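Long-range contacts in aspartate carbamoyltransferase (Leishmania major, PDB 7K46), which probably catalyses the transfer of a carbamoyl group from carbamoyl phosphate to aspartate, the committed step of pyrimidine synthesis: residues 182-187 / 217-222; 161-166 / 188-193; 175-180 / 200-205. All blocks are in the same frame, centred on the assembly; numbering follows the deposited sequence.

Interaction 1 of 3, residues 182-187 / 217-222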
ATOM      1  N   LEU A 182      -9.105   4.689  32.797  1.00 25.42           N
ATOM      2  CA  LEU A 182      -8.557   3.338  32.760  1.00 23.51           C
ATOM      3  C   LEU A 182      -7.550   3.118  33.882  1.00 24.08           C
ATOM      4  O   LEU A 182      -7.561   2.069  34.540  1.00 23.77           O
ATOM      5  CB  LEU A 182      -7.910   3.089  31.398  1.00 24.91           C
ATOM      6  CG  LEU A 182      -7.486   1.652  31.128  1.00 34.01           C
ATOM      7  CD1 LEU A 182      -8.728   0.797  30.983  1.00 29.79           C
ATOM      8  CD2 LEU A 182      -6.629   1.578  29.878  1.00 31.87           C
ATOM      9  N   LEU A 183      -6.667   4.094  34.109  1.00 19.95           N
ATOM     10  CA  LEU A 183      -5.646   3.945  35.143  1.00 22.24           C
ATOM     11  C   LEU A 183      -6.282   3.865  36.529  1.00 21.78           C
ATOM     12  O   LEU A 183      -5.933   2.996  37.337  1.00 23.13           O
ATOM     13  CB  LEU A 183      -4.650   5.109  35.070  1.00 18.32           C
ATOM     14  CG  LEU A 183      -3.681   5.152  33.880  1.00 22.13           C
ATOM     15  CD1 LEU A 183      -2.833   6.425  33.860  1.00 18.77           C
ATOM     16  CD2 LEU A 183      -2.782   3.926  33.904  1.00 27.28           C
ATOM     17  N   ALA A 184      -7.227   4.769  36.818  1.00 19.92           N
ATOM     18  CA  ALA A 184      -7.851   4.807  38.138  1.00 22.57           C
ATOM     19  C   ALA A 184      -8.704   3.572  38.395  1.00 24.10           C
ATOM     20  O   ALA A 184      -8.851   3.152  39.545  1.00 22.04           O
ATOM     21  CB  ALA A 184      -8.705   6.067  38.286  1.00 22.96           C
ATOM     22  N   HIS A 185      -9.287   2.994  37.347  1.00 23.91           N
ATOM     23  CA  HIS A 185     -10.130   1.823  37.538  1.00 24.14           C
ATOM     24  C   HIS A 185      -9.318   0.567  37.803  1.00 27.14           C
ATOM     25  O   HIS A 185      -9.786  -0.322  38.525  1.00 28.15           O
ATOM     26  CB  HIS A 185     -11.017   1.588  36.310  1.00 22.38           C
ATOM     27  CG  HIS A 185     -12.073   0.550  36.530  1.00 25.69           C
ATOM     28  ND1 HIS A 185     -13.073   0.695  37.467  1.00 30.35           N
ATOM     29  CD2 HIS A 185     -12.275  -0.656  35.947  1.00 30.38           C
ATOM     30  CE1 HIS A 185     -13.853  -0.373  37.446  1.00 33.57           C
ATOM     31  NE2 HIS A 185     -13.391  -1.206  36.530  1.00 30.90           N
ATOM     32  N   ASN A 186      -8.114   0.467  37.236  1.00 21.14           N
ATOM     33  CA  ASN A 186      -7.410  -0.806  37.185  1.00 23.02           C
ATOM     34  C   ASN A 186      -6.127  -0.865  38.001  1.00 22.32           C
ATOM     35  O   ASN A 186      -5.600  -1.967  38.194  1.00 23.77           O
ATOM     36  CB  ASN A 186      -7.075  -1.168  35.731  1.00 22.63           C
ATOM     37  CG  ASN A 186      -8.306  -1.523  34.922  1.00 32.72           C
ATOM     38  OD1 ASN A 186      -8.945  -2.549  35.170  1.00 29.67           O
ATOM     39  ND2 ASN A 186      -8.641  -0.681  33.937  1.00 30.52           N
ATOM     40  N   PHE A 187      -5.613   0.259  38.491  1.00 20.05           N
ATOM     41  CA  PHE A 187      -4.302   0.267  39.114  1.00 23.52           C
ATOM     42  C   PHE A 187      -4.317   1.052  40.418  1.00 23.94           C
ATOM     43  O   PHE A 187      -5.033   2.049  40.564  1.00 20.42           O
ATOM     44  CB  PHE A 187      -3.248   0.842  38.168  1.00 22.96           C
ATOM     45  CG  PHE A 187      -3.045   0.015  36.930  1.00 23.79           C
ATOM     46  CD1 PHE A 187      -2.119  -1.017  36.915  1.00 22.61           C
ATOM     47  CD2 PHE A 187      -3.787   0.262  35.786  1.00 24.25           C
ATOM     48  CE1 PHE A 187      -1.932  -1.793  35.775  1.00 23.45           C
ATOM     49  CE2 PHE A 187      -3.600  -0.504  34.641  1.00 22.37           C
ATOM     50  CZ  PHE A 187      -2.676  -1.536  34.643  1.00 22.46           C
ATOM     51  N   ARG A 217      -9.621   3.166  46.162  1.00 23.09           N
ATOM     52  CA  ARG A 217      -8.188   2.930  46.062  1.00 23.89           C
ATOM     53  C   ARG A 217      -7.344   3.947  46.823  1.00 27.64           C
ATOM     54  O   ARG A 217      -6.143   3.717  47.001  1.00 26.15           O
ATOM     55  CB  ARG A 217      -7.758   2.916  44.587  1.00 22.83           C
ATOM     56  CG  ARG A 217      -8.306   1.718  43.792  1.00 23.88           C
ATOM     57  CD  ARG A 217      -7.844   1.779  42.325  1.00 22.62           C
ATOM     58  NE  ARG A 217      -8.310   0.640  41.542  1.00 22.36           N
ATOM     59  CZ  ARG A 217      -7.726  -0.550  41.548  1.00 28.65           C
ATOM     60  NH1 ARG A 217      -6.718  -0.820  42.362  1.00 25.23           N
ATOM     61  NH2 ARG A 217      -8.161  -1.495  40.714  1.00 24.86           N
ATOM     62  N   GLY A 218      -7.928   5.052  47.282  1.00 26.16           N
ATOM     63  CA  GLY A 218      -7.144   6.050  47.992  1.00 24.32           C
ATOM     64  C   GLY A 218      -6.172   6.818  47.120  1.00 22.84           C
ATOM     65  O   GLY A 218      -5.099   7.202  47.593  1.00 22.57           O
ATOM     66  N   ILE A 219      -6.521   7.058  45.860  1.00 24.58           N
ATOM     67  CA  ILE A 219      -5.657   7.788  44.933  1.00 20.69           C
ATOM     68  C   ILE A 219      -5.791   9.284  45.192  1.00 26.25           C
ATOM     69  O   ILE A 219      -6.907   9.816  45.255  1.00 23.43           O
ATOM     70  CB  ILE A 219      -6.026   7.457  43.477  1.00 20.79           C
ATOM     71  CG1 ILE A 219      -5.925   5.945  43.227  1.00 20.84           C
ATOM     72  CG2 ILE A 219      -5.150   8.278  42.478  1.00 21.29           C
ATOM     73  CD1 ILE A 219      -6.523   5.501  41.892  1.00 23.04           C
ATOM     74  N   ALA A 220      -4.654   9.969  45.333  1.00 20.62           N
ATOM     75  CA  ALA A 220      -4.646  11.423  45.413  1.00 20.66           C
ATOM     76  C   ALA A 220      -4.782  12.036  44.022  1.00 21.50           C
ATOM     77  O   ALA A 220      -4.130  11.601  43.063  1.00 23.30           O
ATOM     78  CB  ALA A 220      -3.357  11.917  46.073  1.00 22.59           C
ATOM     79  N   ILE A 221      -5.637  13.050  43.913  1.00 22.19           N
ATOM     80  CA  ILE A 221      -5.793  13.838  42.691  1.00 21.24           C
ATOM     81  C   ILE A 221      -5.449  15.284  43.021  1.00 22.59           C
ATOM     82  O   ILE A 221      -5.990  15.844  43.982  1.00 20.58           O
ATOM     83  CB  ILE A 221      -7.223  13.745  42.131  1.00 23.40           C
ATOM     84  CG1 ILE A 221      -7.625  12.281  41.873  1.00 26.77           C
ATOM     85  CG2 ILE A 221      -7.374  14.623  40.874  1.00 24.67           C
ATOM     86  CD1 ILE A 221      -6.895  11.608  40.737  1.00 25.34           C
ATOM     87  N   GLN A 222      -4.567  15.893  42.225  1.00 20.48           N
ATOM     88  CA  GLN A 222      -4.128  17.268  42.473  1.00 19.73           C
ATOM     89  C   GLN A 222      -4.127  18.053  41.169  1.00 25.28           C
ATOM     90  O   GLN A 222      -3.469  17.650  40.205  1.00 25.52           O
ATOM     91  CB  GLN A 222      -2.735  17.302  43.106  1.00 21.76           C
ATOM     92  CG  GLN A 222      -2.337  18.711  43.603  1.00 24.57           C
ATOM     93  CD  GLN A 222      -0.987  18.731  44.285  1.00 27.98           C
ATOM     94  OE1 GLN A 222      -0.629  17.794  44.997  1.00 28.11           O
ATOM     95  NE2 GLN A 222      -0.223  19.799  44.064  1.00 29.06           N
TER
HETATM   96  O   HOH W   1     -11.535   0.257  40.989  1.00 36.11           O
HETATM   97  O   HOH W   2      -7.276  -4.068  39.748  1.00 36.97           O

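Interaction 2 of 3, residues 161-166 / 188-193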
ATOM      1  N   GLY A 161       1.226   1.944  42.178  1.00 24.58           N
ATOM      2  CA  GLY A 161       2.088   2.719  43.042  1.00 28.46           C
ATOM      3  C   GLY A 161       2.608   4.028  42.477  1.00 25.83           C
ATOM      4  O   GLY A 161       3.240   4.787  43.222  1.00 26.43           O
ATOM      5  N   ILE A 162       2.353   4.343  41.201  1.00 25.23           N
ATOM      6  CA  ILE A 162       3.028   5.480  40.577  1.00 23.43           C
ATOM      7  C   ILE A 162       2.316   6.785  40.907  1.00 25.34           C
ATOM      8  O   ILE A 162       1.109   6.831  41.173  1.00 21.49           O
ATOM      9  CB  ILE A 162       3.146   5.318  39.047  1.00 23.94           C
ATOM     10  CG1 ILE A 162       1.767   5.362  38.378  1.00 24.96           C
ATOM     11  CG2 ILE A 162       3.945   4.070  38.674  1.00 22.29           C
ATOM     12  CD1 ILE A 162       1.837   5.428  36.837  1.00 21.69           C
ATOM     13  N   ALA A 163       3.088   7.865  40.848  1.00 18.24           N
ATOM     14  CA  ALA A 163       2.569   9.215  40.683  1.00 21.59           C
ATOM     15  C   ALA A 163       2.801   9.640  39.240  1.00 23.35           C
ATOM     16  O   ALA A 163       3.927   9.551  38.738  1.00 21.76           O
ATOM     17  CB  ALA A 163       3.251  10.200  41.635  1.00 22.69           C
ATOM     18  N   ILE A 164       1.749  10.111  38.584  1.00 18.18           N
ATOM     19  CA  ILE A 164       1.801  10.461  37.169  1.00 20.16           C
ATOM     20  C   ILE A 164       1.199  11.845  36.989  1.00 20.53           C
ATOM     21  O   ILE A 164       0.185  12.172  37.611  1.00 20.27           O
ATOM     22  CB  ILE A 164       1.066   9.418  36.296  1.00 17.86           C
ATOM     23  CG1 ILE A 164       1.040   9.850  34.821  1.00 18.59           C
ATOM     24  CG2 ILE A 164      -0.347   9.168  36.814  1.00 19.97           C
ATOM     25  CD1 ILE A 164       0.559   8.752  33.877  1.00 19.96           C
ATOM     26  N   ALA A 165       1.834  12.664  36.153  1.00 18.52           N
ATOM     27  CA  ALA A 165       1.296  13.965  35.777  1.00 17.63           C
ATOM     28  C   ALA A 165       0.756  13.876  34.360  1.00 18.97           C
ATOM     29  O   ALA A 165       1.462  13.420  33.453  1.00 19.50           O
ATOM     30  CB  ALA A 165       2.360  15.062  35.867  1.00 19.54           C
ATOM     31  N   LEU A 166      -0.507  14.260  34.180  1.00 19.47           N
ATOM     32  CA  LEU A 166      -1.112  14.396  32.859  1.00 16.83           C
ATOM     33  C   LEU A 166      -1.083  15.882  32.532  1.00 20.68           C
ATOM     34  O   LEU A 166      -1.613  16.697  33.295  1.00 18.93           O
ATOM     35  CB  LEU A 166      -2.542  13.839  32.833  1.00 18.63           C
ATOM     36  CG  LEU A 166      -2.701  12.415  33.373  1.00 17.88           C
ATOM     37  CD1 LEU A 166      -4.167  12.019  33.494  1.00 18.63           C
ATOM     38  CD2 LEU A 166      -1.933  11.374  32.525  1.00 18.14           C
ATOM     39  N   ALA A 188      -3.496   0.588  41.359  1.00 22.62           N
ATOM     40  CA  ALA A 188      -3.367   1.219  42.673  1.00 23.77           C
ATOM     41  C   ALA A 188      -2.400   2.403  42.586  1.00 27.43           C
ATOM     42  O   ALA A 188      -1.295   2.398  43.136  1.00 25.43           O
ATOM     43  CB  ALA A 188      -2.904   0.195  43.701  1.00 29.69           C
ATOM     44  N   LEU A 189      -2.839   3.436  41.867  1.00 23.44           N
ATOM     45  CA  LEU A 189      -2.035   4.640  41.723  1.00 23.32           C
ATOM     46  C   LEU A 189      -1.813   5.299  43.077  1.00 22.95           C
ATOM     47  O   LEU A 189      -2.661   5.235  43.965  1.00 25.72           O
ATOM     48  CB  LEU A 189      -2.724   5.634  40.794  1.00 21.28           C
ATOM     49  CG  LEU A 189      -3.155   5.104  39.423  1.00 22.39           C
ATOM     50  CD1 LEU A 189      -3.833   6.242  38.674  1.00 22.79           C
ATOM     51  CD2 LEU A 189      -1.956   4.580  38.664  1.00 24.29           C
ATOM     52  N   ARG A 190      -0.657   5.945  43.227  1.00 24.55           N
ATOM     53  CA  ARG A 190      -0.462   6.801  44.392  1.00 23.60           C
ATOM     54  C   ARG A 190      -1.081   8.175  44.165  1.00 24.48           C
ATOM     55  O   ARG A 190      -1.820   8.680  45.018  1.00 24.49           O
ATOM     56  CB  ARG A 190       1.027   6.931  44.722  1.00 23.48           C
ATOM     57  CG  ARG A 190       1.313   7.929  45.849  1.00 29.18           C
ATOM     58  CD  ARG A 190       2.717   7.777  46.420  1.00 32.36           C
ATOM     59  NE  ARG A 190       3.755   8.059  45.432  1.00 32.32           N
ATOM     60  CZ  ARG A 190       4.163   9.278  45.102  1.00 29.28           C
ATOM     61  NH1 ARG A 190       3.601  10.355  45.620  1.00 29.12           N
ATOM     62  NH2 ARG A 190       5.154   9.418  44.223  1.00 30.71           N
ATOM     63  N   LYS A 191      -0.820   8.789  43.013  1.00 22.48           N
ATOM     64  CA  LYS A 191      -1.221  10.176  42.839  1.00 23.33           C
ATOM     65  C   LYS A 191      -1.287  10.510  41.361  1.00 22.03           C
ATOM     66  O   LYS A 191      -0.455  10.041  40.580  1.00 19.98           O
ATOM     67  CB  LYS A 191      -0.236  11.109  43.554  1.00 22.58           C
ATOM     68  CG  LYS A 191      -0.641  12.575  43.582  1.00 21.04           C
ATOM     69  CD  LYS A 191       0.206  13.308  44.617  1.00 25.85           C
ATOM     70  CE  LYS A 191      -0.347  14.684  44.928  1.00 30.33           C
ATOM     71  NZ  LYS A 191       0.553  15.430  45.872  1.00 27.51           N
ATOM     72  N   VAL A 192      -2.272  11.327  40.985  1.00 19.22           N
ATOM     73  CA  VAL A 192      -2.368  11.885  39.635  1.00 21.87           C
ATOM     74  C   VAL A 192      -2.315  13.402  39.752  1.00 22.61           C
ATOM     75  O   VAL A 192      -3.171  14.013  40.411  1.00 20.66           O
ATOM     76  CB  VAL A 192      -3.653  11.457  38.903  1.00 17.07           C
ATOM     77  CG1 VAL A 192      -3.739  12.147  37.531  1.00 17.27           C
ATOM     78  CG2 VAL A 192      -3.739   9.933  38.751  1.00 17.00           C
ATOM     79  N   TYR A 193      -1.320  14.006  39.113  1.00 20.64           N
ATOM     80  CA  TYR A 193      -1.269  15.454  38.947  1.00 21.60           C
ATOM     81  C   TYR A 193      -1.937  15.807  37.627  1.00 19.56           C
ATOM     82  O   TYR A 193      -1.617  15.212  36.594  1.00 20.36           O
ATOM     83  CB  TYR A 193       0.178  15.961  38.953  1.00 18.93           C
ATOM     84  CG  TYR A 193       0.895  15.817  40.274  1.00 19.26           C
ATOM     85  CD1 TYR A 193       0.780  16.798  41.257  1.00 24.01           C
ATOM     86  CD2 TYR A 193       1.693  14.709  40.544  1.00 21.42           C
ATOM     87  CE1 TYR A 193       1.429  16.683  42.477  1.00 22.71           C
ATOM     88  CE2 TYR A 193       2.359  14.584  41.773  1.00 20.93           C
ATOM     89  CZ  TYR A 193       2.217  15.577  42.733  1.00 24.97           C
ATOM     90  OH  TYR A 193       2.868  15.467  43.949  1.00 26.92           O
TER

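Interaction 3 of 3, residues 175-180 / 200-205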
ATOM      1  N   THR A 175      -8.920  11.800  24.775  1.00 16.76           N
ATOM      2  CA  THR A 175      -8.172  10.552  24.866  1.00 18.87           C
ATOM      3  C   THR A 175      -7.491  10.429  26.227  1.00 21.96           C
ATOM      4  O   THR A 175      -7.420   9.331  26.802  1.00 16.81           O
ATOM      5  CB  THR A 175      -7.161  10.471  23.721  1.00 22.98           C
ATOM      6  OG1 THR A 175      -7.872  10.521  22.474  1.00 21.99           O
ATOM      7  CG2 THR A 175      -6.380   9.171  23.792  1.00 19.32           C
ATOM      8  N   VAL A 176      -7.025  11.559  26.776  1.00 18.79           N
ATOM      9  CA  VAL A 176      -6.453  11.558  28.121  1.00 19.38           C
ATOM     10  C   VAL A 176      -7.528  11.333  29.186  1.00 20.98           C
ATOM     11  O   VAL A 176      -7.248  10.727  30.229  1.00 21.64           O
ATOM     12  CB  VAL A 176      -5.672  12.866  28.363  1.00 21.78           C
ATOM     13  CG1 VAL A 176      -5.111  12.906  29.775  1.00 24.01           C
ATOM     14  CG2 VAL A 176      -4.533  12.966  27.371  1.00 24.40           C
ATOM     15  N   HIS A 177      -8.757  11.819  28.965  1.00 19.68           N
ATOM     16  CA  HIS A 177      -9.859  11.454  29.859  1.00 19.01           C
ATOM     17  C   HIS A 177      -9.964   9.943  29.993  1.00 24.49           C
ATOM     18  O   HIS A 177     -10.089   9.408  31.100  1.00 22.42           O
ATOM     19  CB  HIS A 177     -11.202  11.980  29.350  1.00 23.52           C
ATOM     20  CG  HIS A 177     -11.265  13.458  29.145  1.00 23.00           C
ATOM     21  ND1 HIS A 177     -12.378  14.074  28.611  1.00 22.62           N
ATOM     22  CD2 HIS A 177     -10.366  14.443  29.388  1.00 22.23           C
ATOM     23  CE1 HIS A 177     -12.163  15.378  28.536  1.00 27.69           C
ATOM     24  NE2 HIS A 177     -10.947  15.625  28.993  1.00 22.76           N
ATOM     25  N   SER A 178      -9.941   9.243  28.853  1.00 19.86           N
ATOM     26  CA  SER A 178     -10.045   7.789  28.849  0.59 21.02           C
ATOM     27  C   SER A 178      -8.855   7.144  29.550  1.00 21.94           C
ATOM     28  O   SER A 178      -9.012   6.156  30.282  1.00 21.50           O
ATOM     29  CB  SER A 178     -10.156   7.289  27.405  0.59 21.87           C
ATOM     30  OG  SER A 178     -10.289   5.881  27.350  0.59 22.75           O
ATOM     31  N   LEU A 179      -7.652   7.681  29.327  1.00 20.22           N
ATOM     32  CA  LEU A 179      -6.471   7.132  29.987  1.00 18.80           C
ATOM     33  C   LEU A 179      -6.588   7.247  31.502  1.00 20.72           C
ATOM     34  O   LEU A 179      -6.299   6.291  32.231  1.00 19.43           O
ATOM     35  CB  LEU A 179      -5.202   7.832  29.486  1.00 18.56           C
ATOM     36  CG  LEU A 179      -3.894   7.322  30.121  1.00 16.77           C
ATOM     37  CD1 LEU A 179      -3.626   5.859  29.762  1.00 22.59           C
ATOM     38  CD2 LEU A 179      -2.713   8.201  29.757  1.00 19.29           C
ATOM     39  N   LEU A 180      -7.033   8.403  31.992  1.00 19.99           N
ATOM     40  CA  LEU A 180      -7.218   8.569  33.432  1.00 19.60           C
ATOM     41  C   LEU A 180      -8.249   7.579  33.973  1.00 21.17           C
ATOM     42  O   LEU A 180      -8.026   6.932  35.004  1.00 19.55           O
ATOM     43  CB  LEU A 180      -7.629  10.006  33.742  1.00 19.60           C
ATOM     44  CG  LEU A 180      -8.005  10.263  35.199  1.00 18.06           C
ATOM     45  CD1 LEU A 180      -6.820   9.942  36.103  1.00 21.28           C
ATOM     46  CD2 LEU A 180      -8.476  11.708  35.397  1.00 24.60           C
ATOM     47  N   LEU A 200      -8.463  25.200  31.035  1.00 26.43           N
ATOM     48  CA  LEU A 200      -8.348  23.952  30.293  1.00 27.71           C
ATOM     49  C   LEU A 200      -8.272  22.752  31.234  1.00 26.09           C
ATOM     50  O   LEU A 200      -7.655  21.732  30.907  1.00 24.33           O
ATOM     51  CB  LEU A 200      -7.132  23.992  29.363  1.00 25.55           C
ATOM     52  CG  LEU A 200      -7.123  25.069  28.275  1.00 29.71           C
ATOM     53  CD1 LEU A 200      -5.904  24.908  27.365  1.00 28.45           C
ATOM     54  CD2 LEU A 200      -8.420  25.034  27.453  1.00 31.14           C
ATOM     55  N   GLU A 201      -8.898  22.863  32.402  1.00 25.03           N
ATOM     56  CA  GLU A 201      -8.835  21.808  33.400  1.00 23.47           C
ATOM     57  C   GLU A 201      -9.577  20.564  32.924  1.00 26.13           C
ATOM     58  O   GLU A 201     -10.468  20.621  32.067  1.00 26.36           O
ATOM     59  CB  GLU A 201      -9.441  22.272  34.727  1.00 28.57           C
ATOM     60  CG  GLU A 201      -8.652  23.354  35.462  1.00 31.83           C
ATOM     61  CD  GLU A 201      -8.826  24.730  34.850  1.00 32.60           C
ATOM     62  OE1 GLU A 201      -9.785  24.923  34.075  1.00 29.88           O
ATOM     63  OE2 GLU A 201      -8.000  25.620  35.144  1.00 31.67           O
ATOM     64  N   MET A 202      -9.184  19.432  33.491  1.00 24.81           N
ATOM     65  CA  MET A 202      -9.941  18.196  33.362  1.00 22.68           C
ATOM     66  C   MET A 202     -11.407  18.449  33.719  1.00 26.59           C
ATOM     67  O   MET A 202     -11.687  19.058  34.765  1.00 28.22           O
ATOM     68  CB  MET A 202      -9.327  17.137  34.287  1.00 25.81           C
ATOM     69  CG  MET A 202      -9.997  15.782  34.253  1.00 25.95           C
ATOM     70  SD  MET A 202      -9.732  14.923  32.694  1.00 25.19           S
ATOM     71  CE  MET A 202      -7.974  14.570  32.747  1.00 21.35           C
ATOM     72  N   PRO A 203     -12.359  18.027  32.886  1.00 24.20           N
ATOM     73  CA  PRO A 203     -13.767  18.341  33.157  1.00 26.64           C
ATOM     74  C   PRO A 203     -14.269  17.690  34.439  1.00 28.13           C
ATOM     75  O   PRO A 203     -13.862  16.585  34.811  1.00 23.13           O
ATOM     76  CB  PRO A 203     -14.496  17.783  31.928  1.00 26.92           C
ATOM     77  CG  PRO A 203     -13.449  17.787  30.837  1.00 26.77           C
ATOM     78  CD  PRO A 203     -12.174  17.412  31.556  1.00 25.33           C
ATOM     79  N   ALA A 204     -15.175  18.399  35.115  1.00 29.42           N
ATOM     80  CA  ALA A 204     -15.744  17.889  36.359  1.00 28.80           C
ATOM     81  C   ALA A 204     -16.423  16.541  36.155  1.00 27.82           C
ATOM     82  O   ALA A 204     -16.419  15.700  37.062  1.00 28.23           O
ATOM     83  CB  ALA A 204     -16.734  18.898  36.932  1.00 31.36           C
ATOM     84  N   GLU A 205     -17.018  16.319  34.981  1.00 26.91           N
ATOM     85  CA  GLU A 205     -17.693  15.051  34.726  1.00 26.74           C
ATOM     86  C   GLU A 205     -16.718  13.877  34.757  1.00 28.87           C
ATOM     87  O   GLU A 205     -17.106  12.760  35.118  1.00 25.39           O
ATOM     88  CB  GLU A 205     -18.417  15.105  33.374  1.00 35.71           C
ATOM     89  CG  GLU A 205     -19.252  13.865  33.069  1.00 48.38           C
ATOM     90  CD  GLU A 205     -19.844  13.866  31.665  1.00 59.89           C
ATOM     91  OE1 GLU A 205     -19.231  14.459  30.747  1.00 57.12           O
ATOM     92  OE2 GLU A 205     -20.928  13.270  31.483  1.00 60.20           O
TER

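Interaction 1 of 3, residues 182-187 / 217-222
The C-terminal turn of helix 174-186 meets the turn that leads from helix 204-217 into strand 220-224, with Ala184 and Ile219 nearest in backbone register at 7.7 Å between CA atoms. Arg217 does most of the touching. Its CG stands anti to the carbonyl carbon (chi1 -68°) and the chain then runs straight out to NE, which carries the guanidinium across to the last carbonyls of the helix. There NH2 donates to His185 O over 3.0 Å; the N-H...O angle is 153°, and the donor sits above the carbonyl plane, 40° out of it. The guanidinium is laid over the peptide that ends the helix, with Phe187 N 3.7 Å above the plane and over its centre. Further back on the chain, Arg217 CD lies 3.3 Å from Phe187 O. Two waters complete the polar network: one donates to His185 O and accepts from Arg217 NE, the other, in the guanidinium plane, donates to Asn186 O and accepts from Arg217 NH2 at 2.9 Å. Beside these polar groups, Ile219 sends CD1 against Ala184, 4.0 Å from its CA, as a small apolar contact on the buried side. Asn186 turns back on its own helix, ND2 donating to Leu182 O at 3.0 Å, while His185 ND1 bonds to Asp213 on helix 204-217 and Asn186 O also receives Arg23 NH1. Phe187 faces away, against Ile149 and Ile26. Carbonyls at a helix C terminus have no further N-H of the helix to take up their lone pairs, and the partial negative charge of the helix dipole lies there; a cationic guanidinium bonded to His185 O, and through water to Asn186 O, would be expected to offset that charge while joining two consecutive helices of the aspartate-binding domain.

Interaction 2 of 3, residues 161-166 / 188-193
Ile162 O is gripped by two successive N-H groups: Arg190 N, just before the neighbouring strand, at 2.9 Å and 38° out of the carbonyl plane, and Lys191 N, in its first residue, by a weak bond of 3.3 Å. Beyond it strands 163-167 and 191-195 run parallel, bridged by Ile164 N to Lys191 O, Tyr193 N to Ile164 O, and, over 2.8 Å, Leu166 N to Tyr193 O. Before it, Gly161 N reaches Ala188 O at 2.7 Å. On one face of the sheet Ile164 and Val192 lie side by side, their CG2 methyls 4.0 Å apart, and Leu166 CD1 meets Val192 CG1 beneath helix 174-186. On the other, Ala163 CB sits over a face of the Arg190 guanidinium, 3.3 Å from NH2. The bend of Arg190 at chi3 (63°) folds it back there, and NH1 forms a salt bridge with Asp234. Tyr193 brings a ring edge to Ala163, its OH held by Asp234 and Lys191 NZ, which also bonds Gln222. This is the parallel pairing of a right-handed beta-alpha-beta unit in a Rossmann-like sheet; its chemistry sets apolar packing under the helix against a charged, hydrogen-bonded cluster on the opposite face.

Interaction 3 of 3, residues 175-180 / 200-205
Met202 SD lies 3.4 Å from His177 CD2, the sulfur 4.1 Å from the ring centroid and 46° off the ring normal, an oblique sulfur-aromatic contact. Methionine and imidazole lie antiparallel alongside one another, and the methionine runs on past the ring toward helix 174-186. Bends at chi2 (69°) and chi3 (68°) curl its end round, and CE comes to rest 3.9 Å from Leu180 CD2, with Val176 CG1 more loosely placed at 4.4 Å. Pro203 meets the imidazole at its outer end: the pyrrolidine CD is 3.4 Å from His177 NE2, and CG is 3.6 Å from CE1, again at an oblique angle to the ring. Thioether and proline ring, from two consecutive residues, approach the imidazole from the same side of its plane, the sulfur by CD2 and the proline by NE2 and CE1. These residues end the connection from strand 191-195 to helix 204-217, with Pro203 at the N-cap position of that helix, so the contact packs the start of one helix of the Rossmann-like alpha/beta domain against the flank of the preceding one, helix 174-186, as neighbouring helices do on one face of a parallel sheet. A second shell fixes the parts. His177 NE2 is hydrogen-bonded to Leu170 O, in the loop between strand 163-167 and helix 174-186, which holds the ring's rotation while its carbons and the proline pack together. His177 and Leu180 also touch Val206, in the first turn of helix 204-217, extending the apolar seam along that helix. Underneath, Val176 and Leu180 rest on Leu166 of strand 163-167, Leu180 also reaches Val192, and Met202 touches Leu194, so the methionine fills the angle between the helix and strand 191-195.

In the fold
From the N terminus, strand 163-167 opens the series, helix 174-186 follows, and strand 191-195 returns beside the first strand, where interaction 2 closes the beta-alpha-beta loop. Interaction 3 closes the loop from the N-terminal half of that helix through strand 191-195 to the start of helix 204-217; interaction 1 closes the one from the helix's C-terminal end through strand 191-195 and helix 204-217 to the turn beyond. All three pairs cross along the chain, their segments alternating. Interactions 1 and 2 meet where strand 220-224 bonds to strand 191-195, and Leu166 and Val192 of interaction 2 pack on Val176 and Leu180 of interaction 3. Together they tie two helices to three adjacent strands.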